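Local atomic coordinates of proline dipeptidase (Streptococcus pneumoniae, PDB entry 3PN9), a protein that probably hydrolyses dipeptides ending in proline and is represented here by its creatinase/prolidase N-terminal domain. Residues Q9-Y13 and R130-M134; L19-S25 and M45-A51; G35-D39 and E63-A67; L92-F97 and V118-A122. One frame throughout, in Å; residues are numbered along the deposited sequence.

Contact 1 of 4, residues Q9-Y13 and R130-M134; sequences QILTY and RIQRM
Gln-9 and Tyr-13 face Met-134 and Arg-130 across two helical segments that run broadly antiparallel, at 139°, their axes 11.7 Å apart at closest approach. Long side chains fill this generous spacing, and Arg-130 does most of the bridging. With CG anti to the backbone N (chi1 177°) and the chain bent at the next bond, its aliphatic part passes over one face of the Tyr-13 ring, where CG lies 3.6 Å from the ring centroid in a CH-pi contact almost on the ring normal. The guanidinium, nearly perpendicular to that ring, continues to Gln-9: Arg-130 NH2 donates to Gln-9 OE1 (3.2 Å), on a lone pair in the carbonyl plane. One water links Arg-130 NH1 to the same OE1, and a second joins Arg-130 NH2 to Gln-9 O, while Gln-9 NE2 is held by Met-4 O. Beside these polar links, the selenomethionine Met-134 brings CE to 3.7 Å from CG1 of Ile-10. Ile-10 and Met-134 both rest on Leu-33 of helix 27-34, Ile-10 also touches Val-49 of strand 46-50, and Tyr-13 meets Leu-127, just ahead of helix 128-134.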
loop_
_atom_site.group_PDB
_atom_site.type_symbol
_atom_site.label_atom_id
_atom_site.label_comp_id
_atom_site.label_asym_id
_atom_site.label_seq_id
_atom_site.Cartn_x
_atom_site.Cartn_y
_atom_site.Cartn_z
ATOM N N GLN A 9 -7.694 -6.370 3.987
ATOM C CA GLN A 9 -7.198 -6.552 2.605
ATOM C C GLN A 9 -8.005 -5.651 1.671
ATOM O O GLN A 9 -7.447 -5.111 0.722
ATOM C CB GLN A 9 -7.514 -7.975 2.150
ATOM C CG GLN A 9 -6.417 -8.985 2.729
ATOM C CD GLN A 9 -6.583 -10.385 2.098
ATOM O OE1 GLN A 9 -6.487 -10.531 0.838
ATOM N NE2 GLN A 9 -6.907 -11.383 2.935
ATOM N N ILE A 10 -9.341 -5.528 1.865
ATOM C CA ILE A 10 -10.049 -4.579 0.955
ATOM C C ILE A 10 -9.603 -3.168 1.240
ATOM O O ILE A 10 -9.402 -2.394 0.281
ATOM C CB ILE A 10 -11.592 -4.714 1.185
ATOM C CG1 ILE A 10 -12.019 -6.084 0.606
ATOM C CG2 ILE A 10 -12.343 -3.505 0.435
ATOM C CD1 ILE A 10 -13.402 -6.465 0.934
ATOM N N LEU A 11 -9.376 -2.804 2.523
ATOM C CA LEU A 11 -8.849 -1.400 2.733
ATOM C C LEU A 11 -7.571 -1.157 2.003
ATOM O O LEU A 11 -7.288 -0.030 1.490
ATOM C CB LEU A 11 -8.642 -1.079 4.273
ATOM C CG LEU A 11 -9.952 -1.144 5.097
ATOM C CD1 LEU A 11 -9.697 -1.019 6.700
ATOM C CD2 LEU A 11 -10.835 0.028 4.668
ATOM N N THR A 12 -6.698 -2.160 2.049
ATOM C CA THR A 12 -5.389 -1.987 1.415
ATOM C C THR A 12 -5.595 -1.811 -0.081
ATOM O O THR A 12 -4.894 -1.025 -0.772
ATOM C CB THR A 12 -4.521 -3.300 1.724
ATOM O OG1 THR A 12 -4.352 -3.365 3.159
ATOM C CG2 THR A 12 -3.180 -3.253 1.098
ATOM N N TYR A 13 -6.493 -2.623 -0.639
ATOM C CA TYR A 13 -6.781 -2.585 -2.079
ATOM C C TYR A 13 -7.392 -1.206 -2.513
ATOM O O TYR A 13 -7.018 -0.664 -3.571
ATOM C CB TYR A 13 -7.800 -3.706 -2.371
ATOM C CG TYR A 13 -8.393 -3.741 -3.767
ATOM C CD1 TYR A 13 -7.553 -4.231 -4.780
ATOM C CD2 TYR A 13 -9.717 -3.339 -4.080
ATOM C CE1 TYR A 13 -7.933 -4.336 -6.029
ATOM C CE2 TYR A 13 -10.169 -3.465 -5.467
ATOM C CZ TYR A 13 -9.235 -3.952 -6.397
ATOM O OH TYR A 13 -9.360 -4.242 -7.795
ATOM N N ARG A 130 -11.029 -9.012 -7.659
ATOM C CA ARG A 130 -10.270 -8.900 -6.399
ATOM C C ARG A 130 -10.780 -9.864 -5.347
ATOM O O ARG A 130 -9.983 -10.449 -4.564
ATOM C CB ARG A 130 -10.222 -7.438 -5.832
ATOM C CG ARG A 130 -9.471 -7.389 -4.477
ATOM C CD ARG A 130 -7.878 -7.619 -4.756
ATOM N NE ARG A 130 -7.119 -7.594 -3.511
ATOM C CZ ARG A 130 -6.947 -8.634 -2.671
ATOM N NH1 ARG A 130 -7.472 -9.820 -2.946
ATOM N NH2 ARG A 130 -6.154 -8.528 -1.574
ATOM N N ILE A 131 -12.093 -10.015 -5.238
ATOM C CA ILE A 131 -12.643 -10.897 -4.240
ATOM C C ILE A 131 -12.367 -12.389 -4.686
ATOM O O ILE A 131 -12.138 -13.237 -3.840
ATOM C CB ILE A 131 -14.253 -10.749 -4.195
ATOM C CG1 ILE A 131 -14.721 -9.319 -3.776
ATOM C CG2 ILE A 131 -15.009 -11.935 -3.404
ATOM C CD1 ILE A 131 -14.169 -8.879 -2.554
ATOM N N GLN A 132 -12.508 -12.712 -5.954
ATOM C CA GLN A 132 -12.144 -14.074 -6.380
ATOM C C GLN A 132 -10.642 -14.396 -5.994
ATOM O O GLN A 132 -10.361 -15.496 -5.618
ATOM C CB GLN A 132 -12.256 -14.254 -7.909
ATOM C CG GLN A 132 -13.795 -14.158 -8.265
ATOM C CD GLN A 132 -13.984 -14.167 -9.781
ATOM O OE1 GLN A 132 -13.302 -13.490 -10.512
ATOM N NE2 GLN A 132 -14.990 -14.890 -10.221
ATOM N N ARG A 133 -9.744 -13.435 -6.143
ATOM C CA ARG A 133 -8.321 -13.605 -5.733
ATOM C C ARG A 133 -8.213 -13.819 -4.255
ATOM O O ARG A 133 -7.462 -14.714 -3.740
ATOM C CB ARG A 133 -7.486 -12.325 -6.242
ATOM C CG ARG A 133 -5.955 -12.459 -6.076
ATOM C CD ARG A 133 -5.192 -11.043 -6.162
ATOM N NE ARG A 133 -5.813 -10.214 -7.182
ATOM C CZ ARG A 133 -5.734 -8.877 -7.209
ATOM N NH1 ARG A 133 -5.010 -8.144 -6.257
ATOM N NH2 ARG A 133 -6.418 -8.275 -8.164
HETATM N N MSE A 134 -9.064 -13.112 -3.472
HETATM C CA MSE A 134 -8.947 -13.268 -2.057
HETATM C C MSE A 134 -9.300 -14.690 -1.581
HETATM O O MSE A 134 -8.778 -15.207 -0.521
HETATM C CB MSE A 134 -9.978 -12.259 -1.372
HETATM C CG MSE A 134 -9.671 -12.162 0.017
HETATM SE SE MSE A 134 -10.836 -10.550 0.747
HETATM C CE MSE A 134 -10.531 -9.320 -0.524
HETATM O O HOH W 1 -6.033 -11.748 -1.380
HETATM O O HOH W 2 -5.257 -5.949 -0.921
HETATM O O HOH W 3 -7.230 -14.006 1.594
HETATM O O HOH W 4 -11.225 -6.393 -8.845
HETATM O O HOH W 5 -7.678 -5.862 -9.227
#

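Contact 2 of 4, residues L19-S25 and M45-A51; sequences LDVAVVS and MFLFVLA
Val-49 O takes the amide proton of Ala-22 at 2.8 Å, almost straight along N-H, and the CA-H of Val-21 also leans on it, with Val-21 CA 3.3 Å away. The return bond, Val-49 N to Ala-22 O, completes the first hydrogen-bonded pair; Val-24 and Leu-47 form the next in the same way, each 2.9 Å bond joining the N of one to the O of the other. Val-21 with Leu-50 and Val-23 with Phe-48 are the non-hydrogen-bonded pairs of this antiparallel ladder. Beyond its end, Ala-51 N makes a weak bond to Asp-20 O. On the face of Val-21, Val-23, Phe-48 and Leu-50, Val-23 meets two rings. A chi1 of -178° sends its CG1 between two phenylalanines, 3.5 Å from CD1 of Phe-46 and 3.8 Å from CE1 of Phe-48. Val-23 and Phe-48 lie side by side, whereas CG2 of Val-21 comes in at the edge of the Phe-48 ring and touches Leu-50 CD2. The other face, with Ala-22, Val-24, Leu-47 and Val-49, is packed by helices 6-17 and 27-34. Strands 99-102 and 56-60 extend the sheet beyond the pair, so this is the middle of the mixed, helix-flanked sheet of a creatinase/prolidase N-terminal domain.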
loop_
_atom_site.group_PDB
_atom_site.type_symbol
_atom_site.label_atom_id
_atom_site.label_comp_id
_atom_site.label_asym_id
_atom_site.label_seq_id
_atom_site.Cartn_x
_atom_site.Cartn_y
_atom_site.Cartn_z
ATOM N N LEU A 19 -9.400 3.977 -4.861
ATOM C CA LEU A 19 -10.848 3.878 -4.815
ATOM C C LEU A 19 -11.313 4.599 -3.574
ATOM O O LEU A 19 -10.689 4.425 -2.525
ATOM C CB LEU A 19 -11.243 2.342 -4.745
ATOM C CG LEU A 19 -11.066 1.571 -6.067
ATOM C CD1 LEU A 19 -11.147 0.066 -5.906
ATOM C CD2 LEU A 19 -12.203 2.009 -7.086
ATOM N N ASP A 20 -12.477 5.259 -3.624
ATOM C CA ASP A 20 -13.054 5.869 -2.398
ATOM C C ASP A 20 -13.949 4.851 -1.629
ATOM O O ASP A 20 -14.067 4.949 -0.383
ATOM C CB ASP A 20 -13.885 7.105 -2.831
ATOM C CG ASP A 20 -13.013 8.083 -3.582
ATOM O OD1 ASP A 20 -12.099 8.548 -2.914
ATOM O OD2 ASP A 20 -13.094 8.240 -4.813
ATOM N N VAL A 21 -14.540 3.860 -2.344
ATOM C CA VAL A 21 -15.334 2.923 -1.639
ATOM C C VAL A 21 -15.547 1.674 -2.492
ATOM O O VAL A 21 -15.509 1.678 -3.724
ATOM C CB VAL A 21 -16.756 3.612 -1.271
ATOM C CG1 VAL A 21 -17.445 3.989 -2.572
ATOM C CG2 VAL A 21 -17.703 2.634 -0.526
ATOM N N ALA A 22 -15.733 0.575 -1.796
ATOM C CA ALA A 22 -16.160 -0.667 -2.500
ATOM C C ALA A 22 -17.585 -0.999 -2.019
ATOM O O ALA A 22 -17.831 -1.099 -0.814
ATOM C CB ALA A 22 -15.251 -1.858 -2.096
ATOM N N VAL A 23 -18.427 -1.376 -2.959
ATOM C CA VAL A 23 -19.786 -1.628 -2.659
ATOM C C VAL A 23 -19.998 -3.118 -2.939
ATOM O O VAL A 23 -19.999 -3.567 -4.091
ATOM C CB VAL A 23 -20.796 -0.809 -3.587
ATOM C CG1 VAL A 23 -22.255 -1.132 -3.122
ATOM C CG2 VAL A 23 -20.445 0.709 -3.489
ATOM N N VAL A 24 -20.335 -3.846 -1.888
ATOM C CA VAL A 24 -20.555 -5.264 -2.000
ATOM C C VAL A 24 -22.052 -5.493 -1.952
ATOM O O VAL A 24 -22.717 -5.078 -0.955
ATOM C CB VAL A 24 -19.904 -5.999 -0.776
ATOM C CG1 VAL A 24 -19.977 -7.496 -0.956
ATOM C CG2 VAL A 24 -18.366 -5.593 -0.728
ATOM N N SER A 25 -22.582 -6.123 -2.984
ATOM C CA SER A 25 -24.029 -6.245 -3.178
ATOM C C SER A 25 -24.413 -7.711 -3.093
ATOM O O SER A 25 -25.585 -8.084 -2.948
ATOM C CB SER A 25 -24.394 -5.664 -4.541
ATOM O OG SER A 25 -23.699 -6.348 -5.636
HETATM N N MSE A 45 -29.654 -4.439 0.216
HETATM C CA MSE A 45 -28.650 -4.647 1.258
HETATM C C MSE A 45 -27.295 -4.376 0.570
HETATM O O MSE A 45 -27.116 -4.842 -0.559
HETATM C CB MSE A 45 -28.702 -6.113 1.748
HETATM C CG MSE A 45 -27.480 -6.336 2.750
HETATM SE SE MSE A 45 -27.573 -8.079 3.594
HETATM C CE MSE A 45 -27.489 -9.287 1.983
ATOM N N PHE A 46 -26.415 -3.595 1.191
ATOM C CA PHE A 46 -25.071 -3.407 0.666
ATOM C C PHE A 46 -24.121 -3.341 1.834
ATOM O O PHE A 46 -24.459 -2.778 2.918
ATOM C CB PHE A 46 -24.899 -2.061 -0.103
ATOM C CG PHE A 46 -25.765 -1.955 -1.329
ATOM C CD1 PHE A 46 -25.389 -2.574 -2.503
ATOM C CD2 PHE A 46 -27.008 -1.218 -1.262
ATOM C CE1 PHE A 46 -26.177 -2.488 -3.698
ATOM C CE2 PHE A 46 -27.819 -1.157 -2.422
ATOM C CZ PHE A 46 -27.392 -1.731 -3.631
ATOM N N LEU A 47 -22.901 -3.849 1.618
ATOM C CA LEU A 47 -21.792 -3.477 2.578
ATOM C C LEU A 47 -20.939 -2.405 1.867
ATOM O O LEU A 47 -20.493 -2.575 0.700
ATOM C CB LEU A 47 -20.932 -4.741 2.880
ATOM C CG LEU A 47 -19.623 -4.443 3.668
ATOM C CD1 LEU A 47 -20.126 -4.094 5.060
ATOM C CD2 LEU A 47 -18.729 -5.732 3.692
ATOM N N PHE A 48 -20.756 -1.247 2.500
ATOM C CA PHE A 48 -19.927 -0.241 1.896
ATOM C C PHE A 48 -18.574 -0.248 2.637
ATOM O O PHE A 48 -18.556 0.019 3.857
ATOM C CB PHE A 48 -20.536 1.150 2.104
ATOM C CG PHE A 48 -21.841 1.289 1.322
ATOM C CD1 PHE A 48 -21.791 1.635 -0.017
ATOM C CD2 PHE A 48 -23.089 0.955 1.935
ATOM C CE1 PHE A 48 -23.011 1.730 -0.759
ATOM C CE2 PHE A 48 -24.293 1.086 1.195
ATOM C CZ PHE A 48 -24.232 1.460 -0.163
ATOM N N VAL A 49 -17.493 -0.573 1.934
ATOM C CA VAL A 49 -16.171 -0.542 2.621
ATOM C C VAL A 49 -15.552 0.758 2.132
ATOM O O VAL A 49 -15.259 0.908 0.952
ATOM C CB VAL A 49 -15.265 -1.736 2.200
ATOM C CG1 VAL A 49 -13.964 -1.702 3.104
ATOM C CG2 VAL A 49 -16.024 -3.119 2.468
ATOM N N LEU A 50 -15.441 1.698 3.041
ATOM C CA LEU A 50 -14.953 3.003 2.734
ATOM C C LEU A 50 -13.414 3.011 2.887
ATOM O O LEU A 50 -12.898 2.257 3.697
ATOM C CB LEU A 50 -15.520 3.971 3.824
ATOM C CG LEU A 50 -17.082 4.151 3.606
ATOM C CD1 LEU A 50 -17.821 4.697 4.887
ATOM C CD2 LEU A 50 -17.235 5.181 2.435
ATOM N N ALA A 51 -12.726 3.938 2.202
ATOM C CA ALA A 51 -11.250 3.866 2.154
ATOM C C ALA A 51 -10.685 4.219 3.506
ATOM O O ALA A 51 -9.673 3.614 3.923
ATOM C CB ALA A 51 -10.661 4.830 1.118
HETATM O O HOH W 6 -27.707 -7.427 -1.632
#

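Contact 3 of 4, residues G35-D39 and E63-A67; sequences GFYSD and EVERA
Phe-36 and Arg-66 bury more surface here than any other residues, in a junction of the alpha/beta prolidase N-terminal domain where the connection leaving helix 27-34 runs past the start of helix 64-70. Gly-35, with positive phi, turns the chain out of helix 27-34 and into that connection. A chi1 of 177° swings the Phe-36 ring away from its own amide nitrogen, toward helix 64-70. CB of Ala-67 sits over one face of this ring, 3.9 Å from its centroid, in a CH-pi contact displaced toward the rim. Arg-66 meets the ring differently: CE1 of Phe-36 stands over the centre of the guanidinium, 3.5 Å from Arg-66 CZ, with the two planes 26° apart. The Arg-66 chain bends at chi3 (67°), which brings the end of the group to the backbone of Tyr-37. There NH1 and NH2 both donate to one acceptor, Tyr-37 O, which lies practically in the guanidinium plane; the nitrogens approach from the same face of the carbonyl. Such a fork, together with the ring over its face, should limit rotation of the guanidinium. Leu-57 of strand 56-60 packs against both Phe-36 and Ala-67. Glu-63 fixes the arginine further through a salt bridge, and its OE1, 2.7 Å from Arg-66 NH2, also lies 3.2 Å from Ser-38 OG, in a weaker and unsettled hydrogen bond.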
loop_
_atom_site.group_PDB
_atom_site.type_symbol
_atom_site.label_atom_id
_atom_site.label_comp_id
_atom_site.label_asym_id
_atom_site.label_seq_id
_atom_site.Cartn_x
_atom_site.Cartn_y
_atom_site.Cartn_z
ATOM N N GLY A 35 -19.329 -12.520 7.916
ATOM C CA GLY A 35 -20.027 -13.560 8.669
ATOM C C GLY A 35 -21.535 -13.231 8.876
ATOM O O GLY A 35 -22.232 -14.000 9.520
ATOM N N PHE A 36 -22.068 -12.189 8.220
ATOM C CA PHE A 36 -23.512 -11.892 8.273
ATOM C C PHE A 36 -24.147 -12.372 6.976
ATOM O O PHE A 36 -23.795 -11.880 5.876
ATOM C CB PHE A 36 -23.790 -10.385 8.461
ATOM C CG PHE A 36 -25.291 -10.074 8.441
ATOM C CD1 PHE A 36 -26.079 -10.452 9.539
ATOM C CD2 PHE A 36 -25.896 -9.528 7.302
ATOM C CE1 PHE A 36 -27.516 -10.200 9.563
ATOM C CE2 PHE A 36 -27.277 -9.255 7.266
ATOM C CZ PHE A 36 -28.096 -9.610 8.400
ATOM N N TYR A 37 -25.041 -13.370 7.062
ATOM C CA TYR A 37 -25.759 -13.863 5.908
ATOM C C TYR A 37 -27.271 -13.424 5.959
ATOM O O TYR A 37 -27.938 -13.718 6.954
ATOM C CB TYR A 37 -25.735 -15.420 5.804
ATOM C CG TYR A 37 -26.419 -15.795 4.524
ATOM C CD1 TYR A 37 -25.852 -15.519 3.298
ATOM C CD2 TYR A 37 -27.737 -16.299 4.558
ATOM C CE1 TYR A 37 -26.580 -15.805 2.083
ATOM C CE2 TYR A 37 -28.471 -16.567 3.406
ATOM C CZ TYR A 37 -27.890 -16.320 2.187
ATOM O OH TYR A 37 -28.641 -16.550 1.077
ATOM N N SER A 38 -27.812 -12.875 4.867
ATOM C CA SER A 38 -29.263 -12.633 4.768
ATOM C C SER A 38 -29.675 -12.673 3.316
ATOM O O SER A 38 -28.945 -12.136 2.461
ATOM C CB SER A 38 -29.564 -11.215 5.362
ATOM O OG SER A 38 -30.931 -10.999 5.254
ATOM N N ASP A 39 -30.818 -13.271 2.990
ATOM C CA ASP A 39 -31.279 -13.147 1.638
ATOM C C ASP A 39 -32.308 -11.995 1.657
ATOM O O ASP A 39 -33.341 -12.182 2.176
ATOM C CB ASP A 39 -31.971 -14.433 1.207
ATOM C CG ASP A 39 -32.476 -14.338 -0.215
ATOM O OD1 ASP A 39 -32.434 -13.205 -0.801
ATOM O OD2 ASP A 39 -32.972 -15.381 -0.686
ATOM N N GLU A 63 -33.608 -6.616 9.559
ATOM C CA GLU A 63 -32.339 -7.355 9.780
ATOM C C GLU A 63 -31.379 -6.559 10.701
ATOM O O GLU A 63 -30.271 -7.066 10.995
ATOM C CB GLU A 63 -31.641 -7.532 8.419
ATOM C CG GLU A 63 -32.304 -8.563 7.430
ATOM C CD GLU A 63 -32.563 -9.904 8.051
ATOM O OE1 GLU A 63 -31.662 -10.683 8.318
ATOM O OE2 GLU A 63 -33.736 -10.196 8.321
ATOM N N VAL A 64 -31.746 -5.328 11.070
ATOM C CA VAL A 64 -30.819 -4.414 11.761
ATOM C C VAL A 64 -30.336 -5.064 13.084
ATOM O O VAL A 64 -29.144 -5.073 13.412
ATOM C CB VAL A 64 -31.475 -3.041 12.088
ATOM C CG1 VAL A 64 -30.614 -2.255 13.151
ATOM C CG2 VAL A 64 -31.547 -2.152 10.849
ATOM N N GLU A 65 -31.260 -5.679 13.833
ATOM C CA GLU A 65 -30.844 -6.220 15.161
ATOM C C GLU A 65 -29.785 -7.365 15.023
ATOM O O GLU A 65 -28.780 -7.405 15.755
ATOM C CB GLU A 65 -32.077 -6.766 15.885
ATOM C CG GLU A 65 -31.816 -6.972 17.324
ATOM C CD GLU A 65 -33.067 -7.409 18.107
ATOM O OE1 GLU A 65 -33.653 -8.481 17.803
ATOM O OE2 GLU A 65 -33.432 -6.664 19.059
ATOM N N ARG A 66 -30.056 -8.315 14.122
ATOM C CA ARG A 66 -29.148 -9.462 13.907
ATOM C C ARG A 66 -27.833 -8.954 13.268
ATOM O O ARG A 66 -26.700 -9.371 13.690
ATOM C CB ARG A 66 -29.798 -10.574 13.121
ATOM C CG ARG A 66 -28.865 -11.812 12.955
ATOM C CD ARG A 66 -29.732 -13.004 12.411
ATOM N NE ARG A 66 -30.204 -12.748 11.043
ATOM C CZ ARG A 66 -29.492 -13.020 9.931
ATOM N NH1 ARG A 66 -28.277 -13.594 10.032
ATOM N NH2 ARG A 66 -29.993 -12.785 8.718
ATOM N N ALA A 67 -27.946 -8.023 12.304
ATOM C CA ALA A 67 -26.748 -7.522 11.702
ATOM C C ALA A 67 -25.887 -6.813 12.778
ATOM O O ALA A 67 -24.674 -7.008 12.816
ATOM C CB ALA A 67 -27.057 -6.620 10.541
#

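Contact 4 of 4, residues L92-F97 and V118-A122; sequences LPQLDF and VFETA
An edge-to-face aromatic pair, Phe-97 with Phe-119, joins two connections of the alpha/beta domain, those entering strands 99-102 and 123-126. The edge of Phe-119 is directed at the face of Phe-97, with planes 70° apart and centroids separated by 4.9 Å. CE1 of Phe-119 stands above the centre of the Phe-97 ring, while CD1 comes to 3.5 Å from Phe-97 CG. Leu-95 CB lies against the opposite face of Phe-97, toward the rim, so that ring is held between the two. Phe-119 has its own cover: CG1 of the preceding Val-118 sits over the middle of one face. Leu-92, its CG anti to the carbonyl carbon (chi1 -72°), reaches in with CD1, which is 3.7 Å from Phe-119 CZ and 3.8 Å from Val-118 CG1. Both phenylalanines also pack on Val-21 of strand 21-24. Next to the aromatic pair, the type I turn from Phe-119 to Ala-122 places CB of Ala-122 3.4 Å from Phe-97 O. One water donates to that oxygen and accepts from Thr-121 N. The attachment is therefore chiefly aromatic and apolar, with a bridging water adding a polar link between the two backbones.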
loop_
_atom_site.group_PDB
_atom_site.type_symbol
_atom_site.label_atom_id
_atom_site.label_comp_id
_atom_site.label_asym_id
_atom_site.label_seq_id
_atom_site.Cartn_x
_atom_site.Cartn_y
_atom_site.Cartn_z
ATOM N N LEU A 92 -23.941 7.602 4.433
ATOM C CA LEU A 92 -22.527 7.584 4.076
ATOM C C LEU A 92 -21.920 8.970 4.474
ATOM O O LEU A 92 -22.660 9.974 4.558
ATOM C CB LEU A 92 -22.302 7.383 2.568
ATOM C CG LEU A 92 -22.655 5.909 2.198
ATOM C CD1 LEU A 92 -22.739 5.724 0.643
ATOM C CD2 LEU A 92 -21.612 4.886 2.803
ATOM N N PRO A 93 -20.587 9.015 4.687
ATOM C CA PRO A 93 -19.925 10.319 4.895
ATOM C C PRO A 93 -20.187 11.165 3.657
ATOM O O PRO A 93 -20.333 10.634 2.527
ATOM C CB PRO A 93 -18.422 9.969 5.005
ATOM C CG PRO A 93 -18.358 8.568 4.293
ATOM C CD PRO A 93 -19.639 7.894 4.685
ATOM N N GLN A 94 -20.212 12.484 3.835
ATOM C CA GLN A 94 -20.506 13.352 2.674
ATOM C C GLN A 94 -19.227 13.642 1.925
ATOM O O GLN A 94 -18.709 14.747 2.047
ATOM C CB GLN A 94 -21.152 14.695 3.195
ATOM C CG GLN A 94 -22.464 14.392 4.033
ATOM C CD GLN A 94 -23.540 13.619 3.186
ATOM O OE1 GLN A 94 -24.079 14.152 2.237
ATOM N NE2 GLN A 94 -23.809 12.359 3.521
ATOM N N LEU A 95 -18.668 12.672 1.178
ATOM C CA LEU A 95 -17.319 12.862 0.586
ATOM C C LEU A 95 -17.553 13.084 -0.899
ATOM O O LEU A 95 -18.655 12.914 -1.392
ATOM C CB LEU A 95 -16.441 11.552 0.732
ATOM C CG LEU A 95 -16.237 11.109 2.175
ATOM C CD1 LEU A 95 -15.423 9.828 2.369
ATOM C CD2 LEU A 95 -15.718 12.265 3.072
ATOM N N ASP A 96 -16.491 13.323 -1.623
ATOM C CA ASP A 96 -16.570 13.373 -3.064
ATOM C C ASP A 96 -16.179 11.953 -3.538
ATOM O O ASP A 96 -14.989 11.575 -3.461
ATOM C CB ASP A 96 -15.518 14.379 -3.535
ATOM C CG ASP A 96 -15.557 14.562 -5.018
ATOM O OD1 ASP A 96 -16.499 13.994 -5.627
ATOM O OD2 ASP A 96 -14.642 15.229 -5.586
ATOM N N PHE A 97 -17.156 11.125 -3.924
ATOM C CA PHE A 97 -16.819 9.757 -4.365
ATOM C C PHE A 97 -16.430 9.798 -5.823
ATOM O O PHE A 97 -17.298 9.833 -6.671
ATOM C CB PHE A 97 -17.973 8.796 -4.058
ATOM C CG PHE A 97 -18.246 8.645 -2.560
ATOM C CD1 PHE A 97 -17.536 7.714 -1.818
ATOM C CD2 PHE A 97 -19.267 9.391 -1.915
ATOM C CE1 PHE A 97 -17.750 7.537 -0.435
ATOM C CE2 PHE A 97 -19.510 9.224 -0.562
ATOM C CZ PHE A 97 -18.737 8.291 0.226
ATOM N N VAL A 118 -26.642 7.612 -5.747
ATOM C CA VAL A 118 -25.937 7.835 -4.491
ATOM C C VAL A 118 -24.587 8.448 -4.873
ATOM O O VAL A 118 -24.154 9.363 -4.187
ATOM C CB VAL A 118 -25.672 6.514 -3.740
ATOM C CG1 VAL A 118 -24.644 6.676 -2.557
ATOM C CG2 VAL A 118 -26.954 5.745 -3.369
ATOM N N PHE A 119 -23.886 7.891 -5.894
ATOM C CA PHE A 119 -22.578 8.380 -6.318
ATOM C C PHE A 119 -22.691 9.004 -7.706
ATOM O O PHE A 119 -22.397 8.373 -8.733
ATOM C CB PHE A 119 -21.529 7.169 -6.368
ATOM C CG PHE A 119 -21.501 6.365 -5.094
ATOM C CD1 PHE A 119 -21.028 6.946 -3.927
ATOM C CD2 PHE A 119 -21.947 5.034 -5.071
ATOM C CE1 PHE A 119 -20.925 6.226 -2.760
ATOM C CE2 PHE A 119 -21.889 4.343 -3.914
ATOM C CZ PHE A 119 -21.389 4.911 -2.730
ATOM N N GLU A 120 -23.115 10.249 -7.774
ATOM C CA GLU A 120 -23.537 10.884 -9.033
ATOM C C GLU A 120 -22.446 11.177 -9.982
ATOM O O GLU A 120 -22.713 11.261 -11.163
ATOM C CB GLU A 120 -24.244 12.238 -8.734
ATOM C CG GLU A 120 -25.506 11.935 -7.939
ATOM C CD GLU A 120 -26.317 13.231 -7.597
ATOM O OE1 GLU A 120 -26.424 13.603 -6.426
ATOM O OE2 GLU A 120 -26.804 13.878 -8.516
ATOM N N THR A 121 -21.210 11.374 -9.528
ATOM C CA THR A 121 -20.168 11.575 -10.554
ATOM C C THR A 121 -19.024 10.535 -10.455
ATOM O O THR A 121 -17.934 10.856 -10.882
ATOM C CB THR A 121 -19.531 13.006 -10.418
ATOM O OG1 THR A 121 -19.269 13.252 -9.019
ATOM C CG2 THR A 121 -20.617 14.112 -10.876
ATOM N N ALA A 122 -19.262 9.341 -9.912
ATOM C CA ALA A 122 -18.158 8.330 -9.786
ATOM C C ALA A 122 -17.921 7.562 -11.096
ATOM O O ALA A 122 -18.860 7.339 -11.849
ATOM C CB ALA A 122 -18.490 7.339 -8.686
HETATM O O HOH W 7 -20.079 10.517 -6.914
#

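Overall arrangement
Contact 2 is centred about 3 Å from the chain's centre. Contact 1 joins helices near the two chain ends, so the others fall between its segments; its centre is about 12 Å from that of contact 2, on which Ile-10 and Leu-11 pack. Contact 4, its centre about 11 Å from that of contact 2, packs on the other face of the sheet through Phe-97, Phe-119 and Leu-92. The segments of contacts 2 and 3 come in turn, 19-25, 35-39, 45-51, 63-67, and contact 4 follows both. Contacts 3 and 4, centres about 25 Å apart, lie on opposite sides of the chain's centre. Contacts 1, 4 and, through Met-45, 3 each touch this central strand pair within one domain.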